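Local coordinates for dioxygenase (Pseudomonas brassicacearum, PDB 5V2D), which probably cleaves the central carbon-carbon double bond of lignin-derived stilbenes with dioxygen, using a non-haem iron at its active centre, at residues 143-146 against 151-154; 174-179 against 183-188. All blocks are in the same frame, centred on the assembly; numbering follows the deposited sequence.

Contact 1 (143-146 against 151-154); sequences SVIP and LLAL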
ATOM      1  N   SER A 143      -4.264  -1.989  -2.944  1.00 20.99           N
ATOM      2  CA  SER A 143      -5.048  -1.819  -1.730  1.00 22.08           C
ATOM      3  C   SER A 143      -6.432  -2.333  -1.891  1.00 21.98           C
ATOM      4  O   SER A 143      -6.922  -2.564  -2.982  1.00 20.71           O
ATOM      5  CB  SER A 143      -5.220  -0.318  -1.369  1.00 25.94           C
ATOM      6  OG  SER A 143      -3.968   0.300  -1.123  1.00 29.93           O
ATOM      7  N   VAL A 144      -7.120  -2.454  -0.751  1.00 20.75           N
ATOM      8  CA  VAL A 144      -8.525  -2.793  -0.713  1.00 21.93           C
ATOM      9  C   VAL A 144      -9.217  -1.873   0.255  1.00 22.10           C
ATOM     10  O   VAL A 144      -8.637  -1.483   1.268  1.00 25.08           O
ATOM     11  CB  VAL A 144      -8.757  -4.286  -0.364  1.00 22.32           C
ATOM     12  CG1 VAL A 144      -8.456  -5.194  -1.533  1.00 22.56           C
ATOM     13  CG2 VAL A 144      -7.908  -4.724   0.834  1.00 23.22           C
ATOM     14  N   ILE A 145     -10.454  -1.484  -0.049  1.00 23.21           N
ATOM     15  CA  ILE A 145     -11.247  -0.673   0.879  1.00 24.30           C
ATOM     16  C   ILE A 145     -12.718  -0.923   0.648  1.00 24.31           C
ATOM     17  O   ILE A 145     -13.127  -1.086  -0.492  1.00 26.25           O
ATOM     18  CB  ILE A 145     -10.914   0.827   0.721  1.00 27.46           C
ATOM     19  CG1 ILE A 145     -11.291   1.581   1.952  1.00 28.94           C
ATOM     20  CG2 ILE A 145     -11.594   1.463  -0.511  1.00 30.17           C
ATOM     21  CD1 ILE A 145     -10.822   3.008   1.955  1.00 35.07           C
ATOM     22  N   PRO A 146     -13.528  -1.002   1.722  1.00 25.66           N
ATOM     23  CA  PRO A 146     -14.987  -1.100   1.516  1.00 26.67           C
ATOM     24  C   PRO A 146     -15.565   0.238   1.105  1.00 24.83           C
ATOM     25  O   PRO A 146     -15.206   1.256   1.644  1.00 24.71           O
ATOM     26  CB  PRO A 146     -15.558  -1.464   2.937  1.00 26.72           C
ATOM     27  CG  PRO A 146     -14.387  -1.807   3.733  1.00 25.54           C
ATOM     28  CD  PRO A 146     -13.218  -1.027   3.146  1.00 26.08           C
ATOM     29  N   LEU A 151     -16.344  -4.274  -2.007  1.00 25.96           N
ATOM     30  CA  LEU A 151     -14.914  -4.118  -1.721  1.00 24.86           C
ATOM     31  C   LEU A 151     -14.228  -3.601  -3.017  1.00 25.19           C
ATOM     32  O   LEU A 151     -14.415  -4.194  -4.083  1.00 24.48           O
ATOM     33  CB  LEU A 151     -14.302  -5.473  -1.388  1.00 24.33           C
ATOM     34  CG  LEU A 151     -12.853  -5.337  -0.814  1.00 24.05           C
ATOM     35  CD1 LEU A 151     -12.874  -4.754   0.571  1.00 25.80           C
ATOM     36  CD2 LEU A 151     -12.137  -6.659  -0.803  1.00 25.04           C
ATOM     37  N   LEU A 152     -13.478  -2.507  -2.896  1.00 23.68           N
ATOM     38  CA  LEU A 152     -12.703  -1.997  -4.030  1.00 23.45           C
ATOM     39  C   LEU A 152     -11.281  -2.514  -3.924  1.00 21.60           C
ATOM     40  O   LEU A 152     -10.669  -2.412  -2.848  1.00 20.35           O
ATOM     41  CB  LEU A 152     -12.652  -0.511  -4.015  1.00 22.58           C
ATOM     42  CG  LEU A 152     -14.034   0.153  -4.245  1.00 25.85           C
ATOM     43  CD1 LEU A 152     -13.808   1.662  -4.191  1.00 25.90           C
ATOM     44  CD2 LEU A 152     -14.715  -0.329  -5.513  1.00 26.62           C
ATOM     45  N   ALA A 153     -10.817  -3.140  -4.957  1.00 21.56           N
ATOM     46  CA  ALA A 153      -9.419  -3.533  -5.131  1.00 21.77           C
ATOM     47  C   ALA A 153      -8.805  -2.526  -6.078  1.00 22.76           C
ATOM     48  O   ALA A 153      -9.291  -2.292  -7.209  1.00 23.35           O
ATOM     49  CB  ALA A 153      -9.294  -4.930  -5.723  1.00 24.71           C
ATOM     50  N   LEU A 154      -7.770  -1.852  -5.602  1.00 21.37           N
ATOM     51  CA  LEU A 154      -7.279  -0.643  -6.228  1.00 22.30           C
ATOM     52  C   LEU A 154      -5.814  -0.789  -6.701  1.00 22.90           C
ATOM     53  O   LEU A 154      -4.968  -1.395  -6.031  1.00 20.48           O
ATOM     54  CB  LEU A 154      -7.351   0.500  -5.280  1.00 24.27           C
ATOM     55  CG  LEU A 154      -8.735   0.744  -4.666  1.00 26.11           C
ATOM     56  CD1 LEU A 154      -8.622   0.657  -3.125  1.00 27.20           C
ATOM     57  CD2 LEU A 154      -9.205   2.132  -5.062  1.00 26.57           C
TER
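With CG1 of I145 anti to the backbone N (chi1 -158°), its CG2 branch is turned to the neighbouring strand, where it lies 4.0 Å from L154 CD1 and also meets CB of L152. L151 likewise carries CG anti to its own N (chi1 -169°), which brings the end of its side chain back across the strand pair: CD2 comes to 4.0 Å from V144 CG1, while CD1 rests against the carbonyl of I145. The two strands run antiparallel, and the backbone pairs S143 with L154 and I145 with L152 through two hydrogen bonds each. In the second pair L152 N reaches I145 O at 2.8 Å along a nearly straight bond (171°), and I145 N returns to L152 O at 3.0 Å. That same L152 O also receives a CA-H contact from V144, at 3.0 Å from its CA. V144 and A153 face each other as a non-hydrogen-bonded pair; beta-branched valine suits the extended chain, and the short A153 side chain meets V144 CG1 with its CB alone. I145, L152 and L154 pack on one face of the sheet, V144 and L151 on the other, where Y63 and V87 of other strands meet them. Such a hairpin, its strands the first two of a four-stranded antiparallel sheet, fits one blade of the seven-bladed beta-propeller of carotenoid cleavage oxygenases.

Contact 2 (174-179 against 183-188); sequences WTFDGQ and ATFTAH. With FE (Fe (III) ion), chain E.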
ATOM      1  N   TRP A 174     -15.077  -0.793 -11.432  1.00 30.43           N
ATOM      2  CA  TRP A 174     -15.980   0.147 -10.761  1.00 31.07           C
ATOM      3  C   TRP A 174     -15.750   1.551 -11.282  1.00 28.83           C
ATOM      4  O   TRP A 174     -14.704   2.140 -11.088  1.00 31.76           O
ATOM      5  CB  TRP A 174     -15.759   0.122  -9.230  1.00 28.09           C
ATOM      6  CG  TRP A 174     -16.843   0.667  -8.428  1.00 28.18           C
ATOM      7  CD1 TRP A 174     -16.847   1.845  -7.792  1.00 30.58           C
ATOM      8  CD2 TRP A 174     -18.099   0.077  -8.156  1.00 31.14           C
ATOM      9  NE1 TRP A 174     -18.013   2.026  -7.083  1.00 28.85           N
ATOM     10  CE2 TRP A 174     -18.816   0.971  -7.304  1.00 30.47           C
ATOM     11  CE3 TRP A 174     -18.703  -1.125  -8.537  1.00 32.99           C
ATOM     12  CZ2 TRP A 174     -20.104   0.710  -6.836  1.00 31.23           C
ATOM     13  CZ3 TRP A 174     -19.989  -1.395  -8.074  1.00 31.25           C
ATOM     14  CH2 TRP A 174     -20.655  -0.495  -7.206  1.00 33.59           C
ATOM     15  N   THR A 175     -16.770   2.109 -11.908  1.00 29.19           N
ATOM     16  CA  THR A 175     -16.666   3.478 -12.526  1.00 32.80           C
ATOM     17  C   THR A 175     -17.271   4.562 -11.649  1.00 32.49           C
ATOM     18  O   THR A 175     -17.255   5.704 -12.000  1.00 34.33           O
ATOM     19  CB  THR A 175     -17.439   3.503 -13.896  1.00 34.24           C
ATOM     20  OG1 THR A 175     -18.808   3.282 -13.589  1.00 35.01           O
ATOM     21  CG2 THR A 175     -16.992   2.380 -14.823  1.00 34.98           C
ATOM     22  N   PHE A 176     -17.760   4.205 -10.483  1.00 33.16           N
ATOM     23  CA  PHE A 176     -18.494   5.106  -9.555  1.00 33.54           C
ATOM     24  C   PHE A 176     -19.697   5.710 -10.309  1.00 34.08           C
ATOM     25  O   PHE A 176     -19.804   6.943 -10.403  1.00 35.79           O
ATOM     26  CB  PHE A 176     -17.593   6.191  -8.937  1.00 31.96           C
ATOM     27  CG  PHE A 176     -16.432   5.635  -8.146  1.00 30.84           C
ATOM     28  CD1 PHE A 176     -15.248   5.261  -8.786  1.00 30.57           C
ATOM     29  CD2 PHE A 176     -16.555   5.487  -6.789  1.00 31.30           C
ATOM     30  CE1 PHE A 176     -14.173   4.777  -8.036  1.00 30.59           C
ATOM     31  CE2 PHE A 176     -15.505   4.959  -6.029  1.00 32.24           C
ATOM     32  CZ  PHE A 176     -14.288   4.646  -6.666  1.00 30.79           C
ATOM     33  N   ASP A 177     -20.506   4.840 -10.847  1.00 34.29           N
ATOM     34  CA  ASP A 177     -21.702   5.231 -11.651  1.00 40.07           C
ATOM     35  C   ASP A 177     -21.398   6.242 -12.758  1.00 41.05           C
ATOM     36  O   ASP A 177     -22.141   7.177 -12.940  1.00 43.92           O
ATOM     37  CB  ASP A 177     -22.790   5.782 -10.690  1.00 42.38           C
ATOM     38  CG  ASP A 177     -23.246   4.744  -9.676  1.00 46.33           C
ATOM     39  OD1 ASP A 177     -23.132   4.897  -8.410  1.00 50.19           O
ATOM     40  OD2 ASP A 177     -23.688   3.690 -10.152  1.00 50.86           O
ATOM     41  N   GLY A 178     -20.252   6.070 -13.432  1.00 37.73           N
ATOM     42  CA  GLY A 178     -19.796   6.956 -14.470  1.00 37.42           C
ATOM     43  C   GLY A 178     -19.319   8.309 -14.067  1.00 36.06           C
ATOM     44  O   GLY A 178     -19.025   9.092 -14.930  1.00 36.52           O
ATOM     45  N   GLN A 179     -19.153   8.612 -12.783  1.00 35.73           N
ATOM     46  CA  GLN A 179     -18.808   9.972 -12.365  1.00 36.03           C
ATOM     47  C   GLN A 179     -17.347  10.336 -12.421  1.00 37.44           C
ATOM     48  O   GLN A 179     -17.008  11.519 -12.383  1.00 33.46           O
ATOM     49  CB  GLN A 179     -19.327  10.258 -10.951  1.00 38.13           C
ATOM     50  CG  GLN A 179     -20.830  10.150 -10.770  1.00 40.89           C
ATOM     51  CD  GLN A 179     -21.259  10.086  -9.321  1.00 38.47           C
ATOM     52  OE1 GLN A 179     -21.669  11.090  -8.725  1.00 37.85           O
ATOM     53  NE2 GLN A 179     -21.092   8.906  -8.709  1.00 39.24           N
ATOM     54  N   ALA A 183      -8.258   9.082 -15.953  1.00 32.51           N
ATOM     55  CA  ALA A 183      -7.763   7.811 -16.504  1.00 34.46           C
ATOM     56  C   ALA A 183      -7.371   6.843 -15.405  1.00 33.15           C
ATOM     57  O   ALA A 183      -7.322   5.666 -15.664  1.00 31.52           O
ATOM     58  CB  ALA A 183      -6.551   8.062 -17.433  1.00 36.75           C
ATOM     59  N   THR A 184      -7.090   7.335 -14.195  1.00 31.46           N
ATOM     60  CA  THR A 184      -6.605   6.488 -13.075  1.00 33.86           C
ATOM     61  C   THR A 184      -7.341   6.831 -11.797  1.00 32.98           C
ATOM     62  O   THR A 184      -8.068   7.833 -11.753  1.00 31.79           O
ATOM     63  CB  THR A 184      -5.112   6.753 -12.842  1.00 33.68           C
ATOM     64  OG1 THR A 184      -4.947   8.103 -12.383  1.00 32.23           O
ATOM     65  CG2 THR A 184      -4.303   6.564 -14.140  1.00 31.53           C
ATOM     66  N   PHE A 185      -7.130   6.027 -10.757  1.00 30.04           N
ATOM     67  CA  PHE A 185      -7.676   6.301  -9.427  1.00 28.02           C
ATOM     68  C   PHE A 185      -6.701   5.782  -8.400  1.00 26.90           C
ATOM     69  O   PHE A 185      -6.184   4.676  -8.581  1.00 27.61           O
ATOM     70  CB  PHE A 185      -9.003   5.600  -9.362  1.00 27.00           C
ATOM     71  CG  PHE A 185      -9.862   5.990  -8.201  1.00 28.18           C
ATOM     72  CD1 PHE A 185     -10.774   7.041  -8.297  1.00 27.69           C
ATOM     73  CD2 PHE A 185      -9.803   5.272  -6.999  1.00 26.15           C
ATOM     74  CE1 PHE A 185     -11.587   7.357  -7.236  1.00 27.93           C
ATOM     75  CE2 PHE A 185     -10.625   5.597  -5.954  1.00 27.68           C
ATOM     76  CZ  PHE A 185     -11.532   6.646  -6.076  1.00 29.32           C
ATOM     77  N   THR A 186      -6.443   6.519  -7.347  1.00 23.94           N
ATOM     78  CA  THR A 186      -5.405   6.137  -6.377  1.00 23.75           C
ATOM     79  C   THR A 186      -5.650   4.787  -5.763  1.00 25.43           C
ATOM     80  O   THR A 186      -6.818   4.366  -5.616  1.00 30.16           O
ATOM     81  CB  THR A 186      -5.309   7.197  -5.247  1.00 24.78           C
ATOM     82  OG1 THR A 186      -4.205   6.940  -4.416  1.00 23.18           O
ATOM     83  CG2 THR A 186      -6.545   7.264  -4.441  1.00 24.82           C
ATOM     84  N   ALA A 187      -4.578   4.144  -5.312  1.00 25.13           N
ATOM     85  CA  ALA A 187      -4.720   2.988  -4.418  1.00 24.49           C
ATOM     86  C   ALA A 187      -4.627   3.432  -2.949  1.00 24.34           C
ATOM     87  O   ALA A 187      -4.649   2.580  -2.080  1.00 26.44           O
ATOM     88  CB  ALA A 187      -3.647   1.963  -4.745  1.00 27.90           C
ATOM     89  N   HIS A 188      -4.534   4.730  -2.650  1.00 22.99           N
ATOM     90  CA  HIS A 188      -4.524   5.192  -1.275  1.00 23.89           C
ATOM     91  C   HIS A 188      -5.668   6.158  -0.922  1.00 25.74           C
ATOM     92  O   HIS A 188      -5.404   7.226  -0.386  1.00 26.39           O
ATOM     93  CB  HIS A 188      -3.175   5.765  -0.913  1.00 22.21           C
ATOM     94  CG  HIS A 188      -2.202   4.691  -0.579  1.00 22.61           C
ATOM     95  ND1 HIS A 188      -2.357   3.962   0.571  1.00 22.68           N
ATOM     96  CD2 HIS A 188      -1.125   4.186  -1.220  1.00 22.65           C
ATOM     97  CE1 HIS A 188      -1.411   3.020   0.605  1.00 23.03           C
ATOM     98  NE2 HIS A 188      -0.627   3.166  -0.443  1.00 22.19           N
TER
HETATM   99 FE    FE E 500       1.130   2.022  -0.799  1.00 21.77          FE
HETATM  100  O   HOH W   1       2.404   0.584  -1.550  1.00 26.53           O
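F176 meets F185 from a backbone with positive phi, at the start of the type I' turn F176-Q179, whereas F185 sits on an extended chain leading toward the iron. The turn closes on F176 O, which Q179 grips twice, through its backbone N at 3.0 Å and through its side-chain NE2 at 2.9 Å, the two donors arriving from opposite faces of the carbonyl plane. T175 OG1 takes the backbone N of G178 in an ST motif, and glycine readily adopts the positive phi found there. Held by this loop, the F176 ring receives W174 CD1 on one face, over its centre. F176 CE1 lies over one face of the F185 ring, offset toward its rim, in an offset stack with the planes at 29°, and F176 CZ is 3.5 Å from F185 CZ. F185 has CG anti to N (chi1 -167°), which carries its ring to meet F176 from the opposite direction; aromatic rings suit both places because they are flat and apolar in a buried setting. A serine in place of F185 would probably leave the F176 ring without its stacking partner and open a gap in this packing. Further along, T186 OG1 accepts the backbone N-H of H188, with 2.8 Å between T186 OG1 and H188 N, an ST turn that ends at the iron ligand. H188 NE2 binds the iron at 2.1 Å; a water, H239, H304 and H495 are its other ligands, completing the four-histidine iron centre of carotenoid cleavage oxygenases.

The chain completes contact 1 before it enters contact 2, yet the two lie side by side, their centres about 11 Å apart. A probable hydrogen bond joins them where S143 OG lies 2.6 Å from A187 O, one residue before the iron ligand H188. Serine suits this buried spot: it is small, and its hydroxyl can meet a carbonyl while the side chain stays about 5 Å from the iron and touches the ligand H495. L154 supplies the apolar seam, with CD2 at 3.7 Å from F185 CD2 and CB at 3.7 Å from A187 CA. L152 touches W174 and F176 of 174-179, while L154 meets 183-188, so the hairpin backs both segments of the loop that delivers H188.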